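Local coordinates for protein 16S rRNA methylase (Uncultured bacterium, PDB 7JLZ) that probably methylates N1 of a decoding-site adenine in the 16S rRNA of the 30S ribosomal subunit, a modification associated with aminoglycoside resistance, at residues N42-S47 and E71-A76; I99-G104 and I133-S138. All coordinates share one frame; numbering follows the deposited sequence.

Interaction 1 (N42-S47 and E71-A76)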
ATOM      1  N   ASN A  42      -0.019   7.588   9.536  1.00 30.05           N
ATOM      2  CA  ASN A  42      -1.000   8.323   8.751  1.00 31.53           C
ATOM      3  C   ASN A  42      -2.342   8.410   9.469  1.00 29.57           C
ATOM      4  O   ASN A  42      -2.999   9.459   9.427  1.00 32.87           O
ATOM      5  CB  ASN A  42      -1.128   7.701   7.360  1.00 31.85           C
ATOM      6  CG  ASN A  42      -0.070   8.233   6.406  1.00 40.11           C
ATOM      7  OD1 ASN A  42       0.881   7.540   6.060  1.00 37.59           O
ATOM      8  ND2 ASN A  42      -0.225   9.486   5.997  1.00 43.13           N
ATOM      9  N   ALA A  43      -2.741   7.347  10.175  1.00 28.77           N
ATOM     10  CA  ALA A  43      -3.970   7.399  10.968  1.00 31.01           C
ATOM     11  C   ALA A  43      -3.927   8.514  12.009  1.00 33.78           C
ATOM     12  O   ALA A  43      -4.898   9.259  12.181  1.00 34.60           O
ATOM     13  CB  ALA A  43      -4.214   6.051  11.645  1.00 30.93           C
ATOM     14  N   LYS A  44      -2.799   8.644  12.717  1.00 31.99           N
ATOM     15  CA  LYS A  44      -2.672   9.707  13.713  1.00 31.07           C
ATOM     16  C   LYS A  44      -2.833  11.087  13.096  1.00 37.10           C
ATOM     17  O   LYS A  44      -3.319  12.006  13.758  1.00 48.67           O
ATOM     18  CB  LYS A  44      -1.317   9.612  14.411  1.00 40.92           C
ATOM     19  CG  LYS A  44      -1.215   8.517  15.447  1.00 45.19           C
ATOM     20  CD  LYS A  44       0.224   8.401  15.918  1.00 50.90           C
ATOM     21  CE  LYS A  44       0.696   9.670  16.585  1.00 55.63           C
ATOM     22  NZ  LYS A  44       0.270   9.720  18.008  1.00 59.06           N
ATOM     23  N   GLU A  45      -2.418  11.254  11.842  1.00 39.86           N
ATOM     24  CA  GLU A  45      -2.436  12.550  11.180  1.00 46.74           C
ATOM     25  C   GLU A  45      -3.754  12.866  10.488  1.00 47.19           C
ATOM     26  O   GLU A  45      -4.012  14.040  10.199  1.00 48.65           O
ATOM     27  CB  GLU A  45      -1.303  12.618  10.152  1.00 49.31           C
ATOM     28  CG  GLU A  45       0.073  12.588  10.774  1.00 59.52           C
ATOM     29  CD  GLU A  45       0.278  13.720  11.763  1.00 70.83           C
ATOM     30  OE1 GLU A  45       0.417  13.444  12.975  1.00 75.01           O
ATOM     31  OE2 GLU A  45       0.282  14.890  11.328  1.00 75.01           O
ATOM     32  N   ASN A  46      -4.587  11.861  10.206  1.00 44.91           N
ATOM     33  CA  ASN A  46      -5.839  12.064   9.463  1.00 46.09           C
ATOM     34  C   ASN A  46      -6.937  11.252  10.150  1.00 40.80           C
ATOM     35  O   ASN A  46      -7.214  10.115   9.761  1.00 39.40           O
ATOM     36  CB  ASN A  46      -5.689  11.667   8.000  1.00 50.79           C
ATOM     37  CG  ASN A  46      -4.483  12.303   7.337  1.00 56.65           C
ATOM     38  OD1 ASN A  46      -4.574  13.400   6.780  1.00 55.93           O
ATOM     39  ND2 ASN A  46      -3.346  11.612   7.384  1.00 52.27           N
ATOM     40  N   SER A  47      -7.576  11.853  11.158  1.00 41.88           N
ATOM     41  CA  SER A  47      -8.572  11.125  11.940  1.00 44.88           C
ATOM     42  C   SER A  47      -9.836  10.822  11.144  1.00 43.20           C
ATOM     43  O   SER A  47     -10.623   9.971  11.566  1.00 42.95           O
ATOM     44  CB  SER A  47      -8.930  11.910  13.202  1.00 48.51           C
ATOM     45  OG  SER A  47      -9.637  13.095  12.876  1.00 55.46           O
ATOM     46  N   GLU A  71      -2.948   3.256  22.124  1.00 43.69           N
ATOM     47  CA  GLU A  71      -3.049   4.701  21.977  1.00 45.13           C
ATOM     48  C   GLU A  71      -4.405   5.151  21.449  1.00 44.97           C
ATOM     49  O   GLU A  71      -4.572   6.338  21.151  1.00 45.07           O
ATOM     50  CB  GLU A  71      -1.929   5.216  21.069  1.00 44.38           C
ATOM     51  CG  GLU A  71      -0.559   5.130  21.711  1.00 50.13           C
ATOM     52  CD  GLU A  71       0.576   5.162  20.708  1.00 54.26           C
ATOM     53  OE1 GLU A  71       1.498   4.322  20.827  1.00 54.97           O
ATOM     54  OE2 GLU A  71       0.548   6.024  19.806  1.00 57.00           O
ATOM     55  N   ASN A  72      -5.365   4.233  21.330  1.00 46.26           N
ATOM     56  CA  ASN A  72      -6.717   4.558  20.874  1.00 53.33           C
ATOM     57  C   ASN A  72      -6.697   5.196  19.486  1.00 48.98           C
ATOM     58  O   ASN A  72      -7.443   6.136  19.206  1.00 50.90           O
ATOM     59  CB  ASN A  72      -7.439   5.458  21.882  1.00 62.01           C
ATOM     60  CG  ASN A  72      -8.941   5.229  21.898  1.00 72.38           C
ATOM     61  OD1 ASN A  72      -9.407   4.088  21.884  1.00 76.02           O
ATOM     62  ND2 ASN A  72      -9.705   6.315  21.919  1.00 76.77           N
ATOM     63  N   ILE A  73      -5.826   4.692  18.617  1.00 42.00           N
ATOM     64  CA  ILE A  73      -5.793   5.128  17.209  1.00 40.70           C
ATOM     65  C   ILE A  73      -6.780   4.227  16.477  1.00 38.48           C
ATOM     66  O   ILE A  73      -6.425   3.243  15.828  1.00 37.00           O
ATOM     67  CB  ILE A  73      -4.382   5.066  16.615  1.00 40.78           C
ATOM     68  CG1 ILE A  73      -3.370   5.766  17.528  1.00 43.82           C
ATOM     69  CG2 ILE A  73      -4.362   5.671  15.218  1.00 39.11           C
ATOM     70  CD1 ILE A  73      -3.635   7.233  17.731  1.00 46.05           C
ATOM     71  N   THR A  74      -8.065   4.578  16.584  1.00 40.16           N
ATOM     72  CA  THR A  74      -9.132   3.686  16.153  1.00 40.49           C
ATOM     73  C   THR A  74      -9.321   3.654  14.640  1.00 36.46           C
ATOM     74  O   THR A  74     -10.030   2.772  14.142  1.00 36.48           O
ATOM     75  CB  THR A  74     -10.446   4.078  16.834  1.00 43.29           C
ATOM     76  OG1 THR A  74     -10.636   5.492  16.728  1.00 45.23           O
ATOM     77  CG2 THR A  74     -10.416   3.691  18.308  1.00 48.49           C
ATOM     78  N   ASN A  75      -8.708   4.578  13.901  1.00 31.65           N
ATOM     79  CA  ASN A  75      -8.793   4.575  12.448  1.00 34.45           C
ATOM     80  C   ASN A  75      -7.609   3.871  11.798  1.00 33.97           C
ATOM     81  O   ASN A  75      -7.334   4.097  10.612  1.00 32.73           O
ATOM     82  CB  ASN A  75      -8.925   6.005  11.919  1.00 35.70           C
ATOM     83  CG  ASN A  75      -7.753   6.891  12.311  1.00 35.09           C
ATOM     84  OD1 ASN A  75      -7.182   6.760  13.400  1.00 35.29           O
ATOM     85  ND2 ASN A  75      -7.395   7.808  11.422  1.00 36.77           N
ATOM     86  N   ALA A  76      -6.904   3.030  12.553  1.00 32.17           N
ATOM     87  CA  ALA A  76      -5.856   2.166  12.023  1.00 30.27           C
ATOM     88  C   ALA A  76      -6.263   0.725  12.292  1.00 32.38           C
ATOM     89  O   ALA A  76      -6.534   0.363  13.439  1.00 36.78           O
ATOM     90  CB  ALA A  76      -4.500   2.483  12.661  1.00 31.45           C
TER
HETATM   91  O   HOH W   1      -0.903   8.263  20.426  1.00 59.45           O
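The flat carboxamide of Asn75 meets the last turn of helix 37-45 at Ala43. Ala43 O lies nearly in the amide plane, 3.0 Å from Asn75 ND2, and the N-H points almost straight at it (166°). The donor approaches that carbonyl from the side (C=O...N angle 109°). Asn46 N reaches the same oxygen from the opposite face of the carbonyl plane, so two donors hold it. Asn75 CG sits between its backbone N and carbonyl carbon (chi1 59°), which turns the amide to the helix; Thr49 O is a second acceptor for ND2. Ala43 CB touches Asn75 OD1, Ile73 CG2 (3.6 Å) and Ala76 CB (3.7 Å). The Lys44 side chain runs obliquely across Ile73, its CG 3.6 Å from Ile73 CD1. A water accepts a weak bond from Lys44 NZ and donates to Glu71 OE2 at 2.7 Å; OE2 also hydrogen-bonds Tyr40, and OE1 forms a salt bridge with Lys67. Asn72, with positive phi, is the C-prime residue of the Schellman motif ending helix 58-70, and a type I turn from Ile73 to Ala76 leads into strand 76-80. Phe51 of strand 49-55 packs against Ala43 and backbone-bonds to Asn75 where the two helix ends meet.

Interaction 2 (I99-G104 and I133-S138)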
ATOM      1  N   ILE A  99       0.795   1.305  -2.419  1.00 25.40           N
ATOM      2  CA  ILE A  99       1.544   0.073  -2.585  1.00 22.09           C
ATOM      3  C   ILE A  99       3.023   0.424  -2.480  1.00 25.35           C
ATOM      4  O   ILE A  99       3.577   1.051  -3.388  1.00 27.50           O
ATOM      5  CB  ILE A  99       1.253  -0.609  -3.928  1.00 26.43           C
ATOM      6  CG1 ILE A  99      -0.255  -0.824  -4.132  1.00 27.73           C
ATOM      7  CG2 ILE A  99       1.986  -1.932  -3.989  1.00 27.99           C
ATOM      8  CD1 ILE A  99      -0.611  -1.303  -5.535  1.00 31.80           C
ATOM      9  N   ILE A 100       3.663   0.040  -1.377  1.00 22.73           N
ATOM     10  CA  ILE A 100       5.095   0.252  -1.203  1.00 24.39           C
ATOM     11  C   ILE A 100       5.756  -1.072  -1.558  1.00 26.64           C
ATOM     12  O   ILE A 100       5.834  -1.994  -0.733  1.00 25.83           O
ATOM     13  CB  ILE A 100       5.436   0.722   0.212  1.00 23.74           C
ATOM     14  CG1 ILE A 100       4.587   1.950   0.554  1.00 29.51           C
ATOM     15  CG2 ILE A 100       6.945   1.013   0.326  1.00 29.63           C
ATOM     16  CD1 ILE A 100       4.627   2.357   2.011  1.00 29.45           C
ATOM     17  N   LEU A 101       6.234  -1.179  -2.797  1.00 27.87           N
ATOM     18  CA  LEU A 101       6.743  -2.453  -3.271  1.00 30.93           C
ATOM     19  C   LEU A 101       8.017  -2.828  -2.509  1.00 31.42           C
ATOM     20  O   LEU A 101       8.724  -1.958  -1.992  1.00 30.66           O
ATOM     21  CB  LEU A 101       6.994  -2.400  -4.780  1.00 28.35           C
ATOM     22  CG  LEU A 101       5.710  -2.435  -5.624  1.00 30.77           C
ATOM     23  CD1 LEU A 101       6.043  -2.335  -7.100  1.00 35.37           C
ATOM     24  CD2 LEU A 101       4.922  -3.697  -5.360  1.00 29.57           C
ATOM     25  N   PRO A 102       8.308  -4.126  -2.376  1.00 28.10           N
ATOM     26  CA  PRO A 102       7.505  -5.257  -2.844  1.00 29.65           C
ATOM     27  C   PRO A 102       6.379  -5.638  -1.896  1.00 31.25           C
ATOM     28  O   PRO A 102       6.411  -5.324  -0.702  1.00 31.31           O
ATOM     29  CB  PRO A 102       8.528  -6.383  -2.931  1.00 32.22           C
ATOM     30  CG  PRO A 102       9.487  -6.070  -1.827  1.00 35.12           C
ATOM     31  CD  PRO A 102       9.605  -4.571  -1.820  1.00 31.14           C
ATOM     32  N   TRP A 103       5.360  -6.304  -2.445  1.00 32.44           N
ATOM     33  CA  TRP A 103       4.311  -6.926  -1.644  1.00 30.70           C
ATOM     34  C   TRP A 103       4.077  -8.289  -2.285  1.00 33.00           C
ATOM     35  O   TRP A 103       3.108  -8.503  -3.010  1.00 34.65           O
ATOM     36  CB  TRP A 103       3.043  -6.076  -1.593  1.00 28.07           C
ATOM     37  CG  TRP A 103       2.063  -6.487  -0.519  1.00 27.26           C
ATOM     38  CD1 TRP A 103       2.254  -6.414   0.837  1.00 27.70           C
ATOM     39  CD2 TRP A 103       0.737  -7.017  -0.704  1.00 29.28           C
ATOM     40  NE1 TRP A 103       1.131  -6.860   1.498  1.00 28.26           N
ATOM     41  CE2 TRP A 103       0.194  -7.243   0.576  1.00 27.73           C
ATOM     42  CE3 TRP A 103      -0.034  -7.330  -1.827  1.00 26.68           C
ATOM     43  CZ2 TRP A 103      -1.087  -7.752   0.766  1.00 25.25           C
ATOM     44  CZ3 TRP A 103      -1.309  -7.837  -1.636  1.00 27.16           C
ATOM     45  CH2 TRP A 103      -1.819  -8.043  -0.350  1.00 27.50           C
ATOM     46  N   GLY A 104       4.997  -9.214  -2.026  1.00 36.85           N
ATOM     47  CA  GLY A 104       4.833 -10.563  -2.539  1.00 35.99           C
ATOM     48  C   GLY A 104       4.948 -10.581  -4.047  1.00 34.54           C
ATOM     49  O   GLY A 104       5.861  -9.989  -4.631  1.00 38.26           O
ATOM     50  N   ILE A 133       1.977   4.217  -5.887  1.00 29.00           N
ATOM     51  CA  ILE A 133       2.965   3.147  -5.875  1.00 27.44           C
ATOM     52  C   ILE A 133       4.311   3.782  -5.579  1.00 24.68           C
ATOM     53  O   ILE A 133       4.745   4.689  -6.299  1.00 29.12           O
ATOM     54  CB  ILE A 133       3.002   2.371  -7.202  1.00 30.19           C
ATOM     55  CG1 ILE A 133       1.654   1.708  -7.472  1.00 28.61           C
ATOM     56  CG2 ILE A 133       4.084   1.309  -7.173  1.00 31.17           C
ATOM     57  CD1 ILE A 133       1.640   0.846  -8.727  1.00 35.06           C
ATOM     58  N   VAL A 134       4.950   3.321  -4.513  1.00 25.35           N
ATOM     59  CA  VAL A 134       6.283   3.770  -4.138  1.00 27.36           C
ATOM     60  C   VAL A 134       7.270   2.727  -4.636  1.00 30.73           C
ATOM     61  O   VAL A 134       7.144   1.543  -4.311  1.00 29.03           O
ATOM     62  CB  VAL A 134       6.392   3.968  -2.619  1.00 26.67           C
ATOM     63  CG1 VAL A 134       7.838   4.293  -2.217  1.00 29.91           C
ATOM     64  CG2 VAL A 134       5.432   5.073  -2.164  1.00 27.68           C
ATOM     65  N   LEU A 135       8.241   3.163  -5.441  1.00 33.98           N
ATOM     66  CA  LEU A 135       9.197   2.282  -6.089  1.00 34.99           C
ATOM     67  C   LEU A 135      10.599   2.568  -5.572  1.00 37.71           C
ATOM     68  O   LEU A 135      10.942   3.711  -5.243  1.00 36.44           O
ATOM     69  CB  LEU A 135       9.187   2.459  -7.617  1.00 39.86           C
ATOM     70  CG  LEU A 135       7.978   1.937  -8.394  1.00 47.98           C
ATOM     71  CD1 LEU A 135       8.127   2.199  -9.891  1.00 49.47           C
ATOM     72  CD2 LEU A 135       7.821   0.461  -8.134  1.00 51.05           C
ATOM     73  N   GLY A 136      11.405   1.511  -5.506  1.00 36.40           N
ATOM     74  CA  GLY A 136      12.810   1.647  -5.170  1.00 37.51           C
ATOM     75  C   GLY A 136      13.313   0.648  -4.144  1.00 36.27           C
ATOM     76  O   GLY A 136      14.526   0.444  -4.028  1.00 42.69           O
ATOM     77  N   TYR A 137      12.398   0.014  -3.400  1.00 39.94           N
ATOM     78  CA  TYR A 137      12.799  -0.934  -2.359  1.00 42.69           C
ATOM     79  C   TYR A 137      13.096  -2.327  -2.906  1.00 50.17           C
ATOM     80  O   TYR A 137      13.952  -3.027  -2.350  1.00 52.23           O
ATOM     81  CB  TYR A 137      11.719  -1.041  -1.280  1.00 40.03           C
ATOM     82  CG  TYR A 137      11.616   0.150  -0.345  1.00 40.99           C
ATOM     83  CD1 TYR A 137      12.485   0.297   0.730  1.00 41.83           C
ATOM     84  CD2 TYR A 137      10.639   1.116  -0.529  1.00 39.34           C
ATOM     85  CE1 TYR A 137      12.384   1.372   1.591  1.00 39.46           C
ATOM     86  CE2 TYR A 137      10.530   2.199   0.330  1.00 39.58           C
ATOM     87  CZ  TYR A 137      11.410   2.322   1.387  1.00 42.74           C
ATOM     88  OH  TYR A 137      11.310   3.403   2.240  1.00 45.05           O
ATOM     89  N   SER A 138      12.398  -2.751  -3.966  1.00 51.79           N
ATOM     90  CA  SER A 138      12.570  -4.097  -4.510  1.00 54.12           C
ATOM     91  C   SER A 138      14.029  -4.366  -4.859  1.00 58.70           C
ATOM     92  O   SER A 138      14.805  -3.447  -5.143  1.00 57.81           O
ATOM     93  CB  SER A 138      11.703  -4.291  -5.757  1.00 52.98           C
ATOM     94  OG  SER A 138      10.326  -4.236  -5.445  1.00 53.38           O
TER
HETATM   95  O   HOH W   2       9.342   0.086  -3.434  1.00 35.42           O
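Leu101 and Leu135 run side by side, and their branches press together at Leu101 CD1 and Leu135 CD2, a tight 3.5 Å. The Leu101 side chain runs at a slant to Ile133, and the same CD1 meets Ile133 CG2 at 4.1 Å. Ile100 CG1 rests alongside Val134 CB, while with chi1 -53° Ile100 CG2 is set opposite the backbone N and reaches Tyr137 CE2 at 3.8 Å. Ile100 and Val134 project from the face opposite Ile99 and Ile133. The two parallel strands between them are joined by Val134 N to Ile99 O (2.9 Å) and Leu101 N to Val134 O (3.2 Å), the latter nearly collinear with the carbonyl. Where the strands part, a water in the plane of the Tyr137 ring, at its edge, donates to Leu101 O (2.6 Å) and to Val134 O, which thus accepts a second bond, and accepts from Tyr137 N. The Leu101-Pro102 peptide is cis, and Pro102 CD packs 3.7 Å from Ser138 OG. Loops at the C-terminal ends of class I methyltransferase strands commonly border the methyl-transfer site. Strands 94-100 and 129-135 lie centrally, flanked by strands 26-31 and 205-211, while Ile121 of helix 120-124 packs on Ile99.

From the N terminus, the chain passes through strand 26-31 and helix 37-45 before interaction 1 closes its loop, which carries strand 49-55 and helix 58-70 and brings the chain back to the start of strand 76-80. Interaction 2 follows in series, neither enclosing nor crossing the first: its loop leaves strand 94-100, runs through helices 115-118 and 120-124, and returns along strand 129-135. Interaction 1 thus ties successive helical crossovers at the 76-80 edge of the Rossmann-like sheet, whereas interaction 2 pairs neighbouring central strands. Strands 49-55 and 26-31 lie between the two regions in the sheet; the centres of interactions 1 and 2 are about 23 Å apart and their nearest atoms about 8 Å.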